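Long-range contacts in xylose isomerase-like TIM barrel (Anabaena variabilis ATCC 29413, PDB 2QW5), which probably acts as a sugar isomerase or epimerase, and binds D-xylose and a zinc ion in its TIM barrel: residues A[20-25]-A[49-54]; A[28-33]-A[68-73]; A[243-248]-A[272-277]. All coordinates share one frame; numbering follows the deposited sequence.

Contact 1: A[20-25]-A[49-54]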
loop_
_atom_site.group_PDB
_atom_site.type_symbol
_atom_site.label_atom_id
_atom_site.label_comp_id
_atom_site.label_asym_id
_atom_site.label_seq_id
_atom_site.Cartn_x
_atom_site.Cartn_y
_atom_site.Cartn_z
ATOM N N THR A 20 10.605 -18.889 10.089
ATOM C CA THR A 20 10.048 -19.363 8.795
ATOM C C THR A 20 11.172 -19.980 7.899
ATOM O O THR A 20 10.907 -20.433 6.759
ATOM C CB THR A 20 9.310 -18.254 8.009
ATOM O OG1 THR A 20 10.241 -17.264 7.588
ATOM C CG2 THR A 20 8.239 -17.626 8.829
ATOM N N ASN A 21 12.413 -20.011 8.410
ATOM C CA ASN A 21 13.591 -20.466 7.651
ATOM C C ASN A 21 14.530 -21.298 8.531
ATOM O O ASN A 21 15.149 -20.781 9.474
ATOM C CB ASN A 21 14.348 -19.263 7.067
ATOM C CG ASN A 21 15.334 -19.653 5.976
ATOM O OD1 ASN A 21 16.010 -20.692 6.035
ATOM N ND2 ASN A 21 15.418 -18.822 4.957
ATOM N N LEU A 22 14.638 -22.580 8.187
ATOM C CA LEU A 22 15.485 -23.509 8.909
ATOM C C LEU A 22 16.993 -23.300 8.655
ATOM O O LEU A 22 17.778 -23.839 9.423
ATOM C CB LEU A 22 15.040 -24.993 8.666
ATOM C CG LEU A 22 13.980 -25.522 9.653
ATOM C CD1 LEU A 22 14.638 -25.769 11.021
ATOM C CD2 LEU A 22 12.745 -24.656 9.815
ATOM N N GLN A 23 17.384 -22.537 7.619
ATOM C CA GLN A 23 18.799 -22.254 7.284
ATOM C C GLN A 23 19.650 -23.524 7.418
ATOM O O GLN A 23 20.588 -23.577 8.240
ATOM C CB GLN A 23 19.369 -21.175 8.210
ATOM C CG GLN A 23 18.602 -19.877 8.330
ATOM C CD GLN A 23 19.471 -18.806 9.019
ATOM O OE1 GLN A 23 20.572 -18.488 8.531
ATOM N NE2 GLN A 23 18.986 -18.254 10.127
ATOM N N PRO A 24 19.306 -24.571 6.649
ATOM C CA PRO A 24 19.998 -25.875 6.782
ATOM C C PRO A 24 21.534 -25.849 6.578
ATOM O O PRO A 24 22.247 -26.676 7.141
ATOM C CB PRO A 24 19.300 -26.724 5.718
ATOM C CG PRO A 24 18.845 -25.749 4.701
ATOM C CD PRO A 24 18.332 -24.623 5.544
ATOM N N ASP A 25 21.990 -24.891 5.783
ATOM C CA ASP A 25 23.419 -24.578 5.520
ATOM C C ASP A 25 24.179 -23.736 6.574
ATOM O O ASP A 25 25.409 -23.636 6.493
ATOM C CB ASP A 25 23.562 -23.871 4.155
ATOM C CG ASP A 25 22.652 -22.632 3.987
ATOM O OD1 ASP A 25 21.652 -22.415 4.749
ATOM O OD2 ASP A 25 22.926 -21.881 3.024
ATOM N N GLU A 49 7.293 -29.555 12.800
ATOM C CA GLU A 49 6.962 -29.127 11.446
ATOM C C GLU A 49 8.005 -28.101 11.098
ATOM O O GLU A 49 8.149 -27.105 11.794
ATOM C CB GLU A 49 5.604 -28.431 11.255
ATOM C CG GLU A 49 4.418 -28.995 11.928
ATOM C CD GLU A 49 3.118 -28.377 11.349
ATOM O OE1 GLU A 49 3.122 -27.240 10.776
ATOM O OE2 GLU A 49 2.101 -29.049 11.475
ATOM N N PHE A 50 8.699 -28.345 10.013
ATOM C CA PHE A 50 9.721 -27.458 9.459
ATOM C C PHE A 50 9.163 -26.735 8.255
ATOM O O PHE A 50 8.798 -27.397 7.278
ATOM C CB PHE A 50 10.909 -28.297 9.001
ATOM C CG PHE A 50 11.885 -28.673 10.094
ATOM C CD1 PHE A 50 11.610 -28.523 11.462
ATOM C CD2 PHE A 50 13.078 -29.303 9.712
ATOM C CE1 PHE A 50 12.570 -28.886 12.423
ATOM C CE2 PHE A 50 14.009 -29.691 10.655
ATOM C CZ PHE A 50 13.759 -29.492 12.006
ATOM N N PRO A 51 9.040 -25.379 8.338
ATOM C CA PRO A 51 8.728 -24.652 7.113
ATOM C C PRO A 51 9.921 -24.718 6.170
ATOM O O PRO A 51 11.052 -24.651 6.627
ATOM C CB PRO A 51 8.489 -23.209 7.587
ATOM C CG PRO A 51 9.256 -23.089 8.884
ATOM C CD PRO A 51 9.132 -24.463 9.502
ATOM N N ILE A 52 9.671 -24.917 4.869
ATOM C CA ILE A 52 10.737 -24.916 3.874
ATOM C C ILE A 52 10.653 -23.608 3.117
ATOM O O ILE A 52 9.720 -23.403 2.286
ATOM C CB ILE A 52 10.720 -26.143 2.928
ATOM C CG1 ILE A 52 10.767 -27.453 3.755
ATOM C CG2 ILE A 52 11.862 -26.070 1.856
ATOM C CD1 ILE A 52 11.976 -27.627 4.716
ATOM N N ALA A 53 11.585 -22.689 3.442
ATOM C CA ALA A 53 11.625 -21.356 2.788
ATOM C C ALA A 53 11.887 -21.510 1.310
ATOM O O ALA A 53 12.696 -22.368 0.948
ATOM C CB ALA A 53 12.687 -20.450 3.420
ATOM N N PRO A 54 11.183 -20.730 0.450
ATOM C CA PRO A 54 11.436 -20.827 -0.994
ATOM C C PRO A 54 12.785 -20.220 -1.382
ATOM O O PRO A 54 13.355 -19.412 -0.615
ATOM C CB PRO A 54 10.255 -20.076 -1.627
ATOM C CG PRO A 54 9.745 -19.201 -0.551
ATOM C CD PRO A 54 10.149 -19.723 0.760
HETATM O O HOH W 1 13.271 -23.373 5.645
#
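F50 holds its CG anti to its own carbonyl carbon, chi1 -83°, and this lays one face of the ring against L22. The L22 torsions, chi1 -89° and chi2 -73°, send CD1 over the ring and CD2 to the proline. CD1 sits almost exactly on the ring normal, with L22 CD1 3.8 Å from the centroid of the F50 ring, a CH-pi contact over the face. The other branch goes to the next residue, where L22 CD2 lies 3.6 Å from P51 CD. L22 crosses both F50 and P51 at about a right angle.

Further along, the backbone of T20 meets the proline, with T20 O 3.8 Å from P51 CB. The N21 side chain runs past A53, and N21 ND2 comes to 3.5 Å from A53 CB. The amide oxygen is used inside its own segment. Q23 N donates to N21 OD1 at 2.8 Å, an Asx turn that fixes the rotation of the amide.

The loop 20-25 follows barrel strand 11-14. Here it rests on strand 47-51 and the residues that follow it. F15 makes an edge-to-face ring contact with F50 and also touches L22 and P51. The P51 side chain lies about 7 Å from the bound D-xylose, so the contact lies near the sugar pocket.

No direct hydrogen bond joins the two segments. One water does the polar work. It donates to P51 O at 2.7 Å and accepts from L22 N and A53 N, so three backbone groups are satisfied at once. The loop is thus held by apolar contact at L22 and by a single shared water, which bridges an irregular loop to the strand and the residues after it.

Contact 2: A[28-33]-A[68-73]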
loop_
_atom_site.group_PDB
_atom_site.type_symbol
_atom_site.label_atom_id
_atom_site.label_comp_id
_atom_site.label_asym_id
_atom_site.label_seq_id
_atom_site.Cartn_x
_atom_site.Cartn_y
_atom_site.Cartn_z
ATOM N N ASP A 28 25.981 -22.762 12.586
ATOM C CA ASP A 28 25.694 -22.219 13.924
ATOM C C ASP A 28 24.193 -22.257 14.252
ATOM O O ASP A 28 23.803 -22.458 15.413
ATOM C CB ASP A 28 26.235 -20.785 14.068
ATOM C CG ASP A 28 27.761 -20.726 14.050
ATOM O OD1 ASP A 28 28.417 -21.572 13.397
ATOM O OD2 ASP A 28 28.307 -19.807 14.680
ATOM N N TYR A 29 23.364 -22.027 13.226
ATOM C CA TYR A 29 21.907 -22.098 13.381
ATOM C C TYR A 29 21.439 -23.544 13.658
ATOM O O TYR A 29 20.537 -23.733 14.467
ATOM C CB TYR A 29 21.176 -21.500 12.172
ATOM C CG TYR A 29 19.734 -21.211 12.469
ATOM C CD1 TYR A 29 19.382 -20.165 13.330
ATOM C CD2 TYR A 29 18.715 -21.959 11.891
ATOM C CE1 TYR A 29 18.041 -19.889 13.622
ATOM C CE2 TYR A 29 17.373 -21.678 12.159
ATOM C CZ TYR A 29 17.042 -20.645 13.023
ATOM O OH TYR A 29 15.735 -20.362 13.293
ATOM N N ARG A 30 22.066 -24.547 13.036
ATOM C CA ARG A 30 21.721 -25.956 13.347
ATOM C C ARG A 30 21.755 -26.253 14.819
ATOM O O ARG A 30 20.954 -27.060 15.306
ATOM C CB ARG A 30 22.695 -26.946 12.746
ATOM C CG ARG A 30 22.660 -27.081 11.330
ATOM C CD ARG A 30 23.721 -28.060 10.925
ATOM N NE ARG A 30 23.739 -28.228 9.481
ATOM C CZ ARG A 30 24.619 -28.979 8.824
ATOM N NH1 ARG A 30 25.558 -29.671 9.476
ATOM N NH2 ARG A 30 24.553 -29.036 7.492
ATOM N N ARG A 31 22.729 -25.665 15.517
ATOM C CA ARG A 31 22.849 -25.853 16.959
ATOM C C ARG A 31 21.649 -25.344 17.717
ATOM O O ARG A 31 21.238 -25.962 18.706
ATOM C CB ARG A 31 24.166 -25.246 17.496
ATOM C CG ARG A 31 25.364 -26.119 17.123
ATOM C CD ARG A 31 26.676 -25.676 17.735
ATOM N NE ARG A 31 27.425 -24.777 16.855
ATOM C CZ ARG A 31 28.095 -25.148 15.748
ATOM N NH1 ARG A 31 28.092 -26.424 15.306
ATOM N NH2 ARG A 31 28.753 -24.220 15.036
ATOM N N ILE A 32 21.111 -24.213 17.261
ATOM C CA ILE A 32 19.908 -23.613 17.834
ATOM C C ILE A 32 18.690 -24.517 17.581
ATOM O O ILE A 32 17.952 -24.803 18.509
ATOM C CB ILE A 32 19.654 -22.175 17.312
ATOM C CG1 ILE A 32 20.781 -21.237 17.775
ATOM C CG2 ILE A 32 18.355 -21.646 17.837
ATOM C CD1 ILE A 32 20.692 -19.818 17.154
ATOM N N VAL A 33 18.526 -24.986 16.346
ATOM C CA VAL A 33 17.460 -25.937 15.985
ATOM C C VAL A 33 17.466 -27.186 16.906
ATOM O O VAL A 33 16.413 -27.573 17.466
ATOM C CB VAL A 33 17.569 -26.357 14.491
ATOM C CG1 VAL A 33 16.536 -27.440 14.143
ATOM C CG2 VAL A 33 17.399 -25.152 13.583
ATOM N N THR A 68 19.421 -32.699 3.581
ATOM C CA THR A 68 19.917 -34.060 3.840
ATOM C C THR A 68 20.956 -33.948 4.968
ATOM O O THR A 68 20.914 -34.705 5.935
ATOM C CB THR A 68 20.540 -34.703 2.602
ATOM O OG1 THR A 68 19.540 -34.880 1.582
ATOM C CG2 THR A 68 21.175 -36.077 2.962
ATOM N N ASN A 69 21.834 -32.959 4.873
ATOM C CA ASN A 69 22.842 -32.725 5.914
ATOM C C ASN A 69 22.233 -32.313 7.251
ATOM O O ASN A 69 22.785 -32.651 8.307
ATOM C CB ASN A 69 23.882 -31.694 5.434
ATOM C CG ASN A 69 24.720 -32.190 4.244
ATOM O OD1 ASN A 69 24.757 -33.370 3.935
ATOM N ND2 ASN A 69 25.381 -31.270 3.575
ATOM N N LEU A 70 21.112 -31.577 7.227
ATOM C CA LEU A 70 20.400 -31.216 8.449
ATOM C C LEU A 70 19.849 -32.491 9.094
ATOM O O LEU A 70 20.036 -32.703 10.286
ATOM C CB LEU A 70 19.277 -30.168 8.201
ATOM C CG LEU A 70 18.441 -29.702 9.409
ATOM C CD1 LEU A 70 19.323 -29.087 10.521
ATOM C CD2 LEU A 70 17.343 -28.741 9.002
ATOM N N ARG A 71 19.182 -33.347 8.318
ATOM C CA ARG A 71 18.683 -34.651 8.849
ATOM C C ARG A 71 19.824 -35.456 9.491
ATOM O O ARG A 71 19.670 -35.992 10.603
ATOM C CB ARG A 71 18.040 -35.474 7.731
ATOM C CG ARG A 71 17.392 -36.821 8.112
ATOM C CD ARG A 71 16.170 -36.727 8.980
ATOM N NE ARG A 71 16.407 -36.880 10.421
ATOM C CZ ARG A 71 15.448 -36.974 11.343
ATOM N NH1 ARG A 71 14.160 -36.920 10.991
ATOM N NH2 ARG A 71 15.769 -37.133 12.619
ATOM N N HIS A 72 20.966 -35.526 8.804
ATOM C CA HIS A 72 22.119 -36.269 9.320
ATOM C C HIS A 72 22.688 -35.663 10.596
ATOM O O HIS A 72 23.114 -36.398 11.470
ATOM C CB HIS A 72 23.208 -36.456 8.272
ATOM C CG HIS A 72 22.781 -37.318 7.123
ATOM N ND1 HIS A 72 23.413 -37.291 5.899
ATOM C CD2 HIS A 72 21.762 -38.203 7.000
ATOM C CE1 HIS A 72 22.826 -38.145 5.079
ATOM N NE2 HIS A 72 21.819 -38.711 5.722
ATOM N N TYR A 73 22.651 -34.340 10.706
ATOM C CA TYR A 73 23.124 -33.653 11.909
ATOM C C TYR A 73 22.170 -33.913 13.101
ATOM O O TYR A 73 22.620 -34.116 14.242
ATOM C CB TYR A 73 23.304 -32.149 11.632
ATOM C CG TYR A 73 23.792 -31.401 12.835
ATOM C CD1 TYR A 73 25.132 -31.506 13.235
ATOM C CD2 TYR A 73 22.931 -30.612 13.599
ATOM C CE1 TYR A 73 25.603 -30.847 14.386
ATOM C CE2 TYR A 73 23.393 -29.938 14.728
ATOM C CZ TYR A 73 24.728 -30.056 15.108
ATOM O OH TYR A 73 25.175 -29.387 16.213
#
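R30 and Y73 carry most of this contact between helices 27-42 and 60-76. The arginine chain is extended from CG to NE and runs over one face of the tyrosine ring. R30 CD lies 4.1 Å from the centroid of the Y73 ring, a CH-pi contact offset toward the rim. R30 CB rests 3.7 Å from Y73 CE2. The guanidinium is tilted 37° from the ring plane, so the two groups do not stack flat.

The end of R30 continues to the other helix. R30 NH2 comes to 3.4 Å from N69 CB, and the backbone oxygen of N69 stands over one guanidinium face. L70 and R30 lie alongside, pointing opposite ways, with L70 CD1 4.0 Å from R30 CG. R31 crosses the tyrosine at about a right angle, and R31 CG touches Y73 OH at 3.4 Å. The R31 chain bends at chi3, -93°, and its guanidinium turns back to its own helix, where R31 NH2 makes a 3.1 Å salt bridge with D28 OD1.

These are consecutive outer helices of the barrel. The axes of 28-33 and 68-73 cross at -51°, 11.1 Å apart at their closest, a spacing filled by long side chains. R30 NE also bonds to P24 O in the loop before its helix. An alanine in place of R30 would probably uncover this face of the Y73 ring and leave P24 O without that donor.

No hydrogen bond or salt bridge crosses between the segments. R30 lays its methylenes on Y73 and L70 and its guanidinium on N69. The charge of R31 is probably balanced in part by D28. The helices are thus joined here by van der Waals and CH-pi contact.

Contact 3: A[243-248]-A[272-277]. With ZN (zinc ion), chain D.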
loop_
_atom_site.group_PDB
_atom_site.type_symbol
_atom_site.label_atom_id
_atom_site.label_comp_id
_atom_site.label_asym_id
_atom_site.label_seq_id
_atom_site.Cartn_x
_atom_site.Cartn_y
_atom_site.Cartn_z
ATOM N N LEU A 243 -7.550 -37.748 4.548
ATOM C CA LEU A 243 -7.344 -36.992 5.780
ATOM C C LEU A 243 -5.951 -37.329 6.226
ATOM O O LEU A 243 -5.749 -38.191 7.042
ATOM C CB LEU A 243 -8.426 -37.275 6.830
ATOM C CG LEU A 243 -8.421 -36.492 8.168
ATOM C CD1 LEU A 243 -8.053 -35.051 8.044
ATOM C CD2 LEU A 243 -9.793 -36.605 8.795
ATOM N N HIS A 244 -4.981 -36.602 5.667
ATOM C CA HIS A 244 -3.574 -36.879 5.901
ATOM C C HIS A 244 -2.943 -36.283 7.131
ATOM O O HIS A 244 -1.871 -36.739 7.543
ATOM C CB HIS A 244 -2.760 -36.470 4.679
ATOM C CG HIS A 244 -3.153 -37.187 3.419
ATOM N ND1 HIS A 244 -3.619 -38.484 3.416
ATOM C CD2 HIS A 244 -3.035 -36.830 2.124
ATOM C CE1 HIS A 244 -3.827 -38.865 2.167
ATOM N NE2 HIS A 244 -3.463 -37.888 1.363
ATOM N N TYR A 245 -3.544 -35.239 7.697
ATOM C CA TYR A 245 -2.892 -34.512 8.800
ATOM C C TYR A 245 -3.870 -33.629 9.540
ATOM O O TYR A 245 -4.885 -33.248 8.984
ATOM C CB TYR A 245 -1.790 -33.656 8.193
ATOM C CG TYR A 245 -0.710 -33.122 9.115
ATOM C CD1 TYR A 245 0.042 -33.960 9.949
ATOM C CD2 TYR A 245 -0.334 -31.787 9.042
ATOM C CE1 TYR A 245 1.133 -33.443 10.714
ATOM C CE2 TYR A 245 0.731 -31.277 9.807
ATOM C CZ TYR A 245 1.447 -32.095 10.625
ATOM O OH TYR A 245 2.458 -31.548 11.368
ATOM N N VAL A 246 -3.541 -33.276 10.782
ATOM C CA VAL A 246 -4.426 -32.476 11.652
ATOM C C VAL A 246 -3.556 -31.549 12.499
ATOM O O VAL A 246 -2.554 -32.007 13.055
ATOM C CB VAL A 246 -5.285 -33.358 12.594
ATOM C CG1 VAL A 246 -6.048 -32.507 13.620
ATOM C CG2 VAL A 246 -6.287 -34.189 11.818
ATOM N N GLN A 247 -3.951 -30.266 12.550
ATOM C CA GLN A 247 -3.293 -29.234 13.330
ATOM C C GLN A 247 -4.251 -28.599 14.350
ATOM O O GLN A 247 -5.426 -28.328 14.043
ATOM C CB GLN A 247 -2.740 -28.158 12.434
ATOM C CG GLN A 247 -1.675 -28.606 11.517
ATOM C CD GLN A 247 -1.160 -27.454 10.711
ATOM O OE1 GLN A 247 -1.935 -26.677 10.171
ATOM N NE2 GLN A 247 0.158 -27.297 10.674
ATOM N N VAL A 248 -3.764 -28.420 15.583
ATOM C CA VAL A 248 -4.520 -27.751 16.641
ATOM C C VAL A 248 -3.842 -26.394 16.806
ATOM O O VAL A 248 -2.610 -26.304 17.008
ATOM C CB VAL A 248 -4.629 -28.549 17.968
ATOM C CG1 VAL A 248 -5.589 -29.743 17.743
ATOM C CG2 VAL A 248 -3.251 -28.988 18.484
ATOM N N LYS A 272 -12.025 -40.490 15.749
ATOM C CA LYS A 272 -12.691 -41.698 15.282
ATOM C C LYS A 272 -12.089 -42.309 14.032
ATOM O O LYS A 272 -12.108 -43.520 13.915
ATOM C CB LYS A 272 -14.183 -41.447 15.003
ATOM C CG LYS A 272 -14.986 -41.256 16.285
ATOM C CD LYS A 272 -16.461 -40.818 16.110
ATOM C CE LYS A 272 -17.072 -40.504 17.513
ATOM N NZ LYS A 272 -18.462 -39.971 17.475
ATOM N N VAL A 273 -11.590 -41.489 13.102
ATOM C CA VAL A 273 -11.083 -41.951 11.795
ATOM C C VAL A 273 -9.627 -41.639 11.439
ATOM O O VAL A 273 -9.165 -42.072 10.407
ATOM C CB VAL A 273 -11.942 -41.364 10.645
ATOM C CG1 VAL A 273 -13.438 -41.656 10.893
ATOM C CG2 VAL A 273 -11.706 -39.845 10.487
ATOM N N TYR A 274 -8.926 -40.890 12.280
ATOM C CA TYR A 274 -7.573 -40.430 12.021
ATOM C C TYR A 274 -6.707 -40.924 13.141
ATOM O O TYR A 274 -7.057 -40.714 14.283
ATOM C CB TYR A 274 -7.555 -38.886 12.011
ATOM C CG TYR A 274 -6.182 -38.286 11.820
ATOM C CD1 TYR A 274 -5.559 -38.281 10.555
ATOM C CD2 TYR A 274 -5.483 -37.745 12.907
ATOM C CE1 TYR A 274 -4.275 -37.738 10.388
ATOM C CE2 TYR A 274 -4.236 -37.218 12.747
ATOM C CZ TYR A 274 -3.630 -37.208 11.479
ATOM O OH TYR A 274 -2.374 -36.683 11.354
ATOM N N ASP A 275 -5.590 -41.559 12.811
ATOM C CA ASP A 275 -4.647 -42.030 13.828
ATOM C C ASP A 275 -3.233 -41.483 13.615
ATOM O O ASP A 275 -2.283 -41.981 14.221
ATOM C CB ASP A 275 -4.690 -43.589 13.968
ATOM C CG ASP A 275 -4.097 -44.348 12.768
ATOM O OD1 ASP A 275 -3.485 -43.758 11.831
ATOM O OD2 ASP A 275 -4.235 -45.596 12.787
ATOM N N GLY A 276 -3.099 -40.448 12.782
ATOM C CA GLY A 276 -1.807 -39.817 12.530
ATOM C C GLY A 276 -1.395 -38.849 13.629
ATOM O O GLY A 276 -2.048 -38.759 14.651
ATOM N N PRO A 277 -0.296 -38.109 13.416
ATOM C CA PRO A 277 0.160 -37.141 14.408
ATOM C C PRO A 277 -0.719 -35.882 14.458
ATOM O O PRO A 277 -1.257 -35.496 13.420
ATOM C CB PRO A 277 1.567 -36.794 13.918
ATOM C CG PRO A 277 1.539 -37.032 12.471
ATOM C CD PRO A 277 0.600 -38.163 12.244
HETATM ZN ZN ZN D . -1.899 -24.330 9.712
HETATM O O HOH W 2 -6.899 -40.644 8.239
HETATM O O HOH W 3 -1.691 -22.358 9.280
#
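Strand 243-248, helix 263-273 and strand 278-280 form a beta-alpha-beta unit of the TIM barrel. In this contact the turn leaving the helix folds back on the first strand, with Y274 packed against L243, Y245 and V246. V246 CG2 sits 3.8 Å from the centroid of the Y274 ring, a CH-pi contact over one face. The opposite face has G276 N above its centre. G276 has no side chain, and a CB there would clash with the Y274 hydroxyl.

The edge of the ring meets the strand backbone, with Y274 CD1 3.5 Å from L243 O. Y274 CG is anti to the backbone N, chi1 177°, and this carries the ring to the strand. Its tip lies beside Y245 CA. There Y274 OH donates to P277 O at 2.6 Å, tilted 26° from the carbonyl plane, which ties the turn together. P277 CG packs 4.0 Å from Y245 CE1. At the other end L243 CD2 touches V273 CG2, and a water donates to L243 O and weakly to V273 O.

Q247 points away from the turn, toward the barrel interior. Q247 OE1 binds zinc at 2.4 Å, and a water lies 2.0 Å from the same zinc ion. E183, D216 and E281 complete the site. E49 is a second-shell residue: its OE2 accepts from Q247 NE2, which helps to orient the amide, and it also bonds to Y245 OH.

The strand is hydrogen-bonded to strand 211-216 through Y245 and Q247, and to strand 278-280 through V246 and V248. L243 and V273 both touch helix 227-240, so the strand and the end of helix 263-273 share that neighbour.

Contacts 1 and 3 are partly buried and both involve barrel strands. Contact 2 is a surface contact between outer helices, away from the zinc site. Contacts 1 and 2 adjoin: the loop 20-25 leads into helix 27-42, and strand 47-51 is followed by helix 60-76. Contacts 1 and 3 lie on opposite sides of the chain's centre, yet E49 links their strands across the barrel through Y245 and Q247. All three use a CH-pi contact: leucine on phenylalanine in contact 1, arginine on tyrosine in contact 2, valine on tyrosine in contact 3. Water joins the segments in contacts 1 and 3, and contact 3 alone includes a zinc ligand.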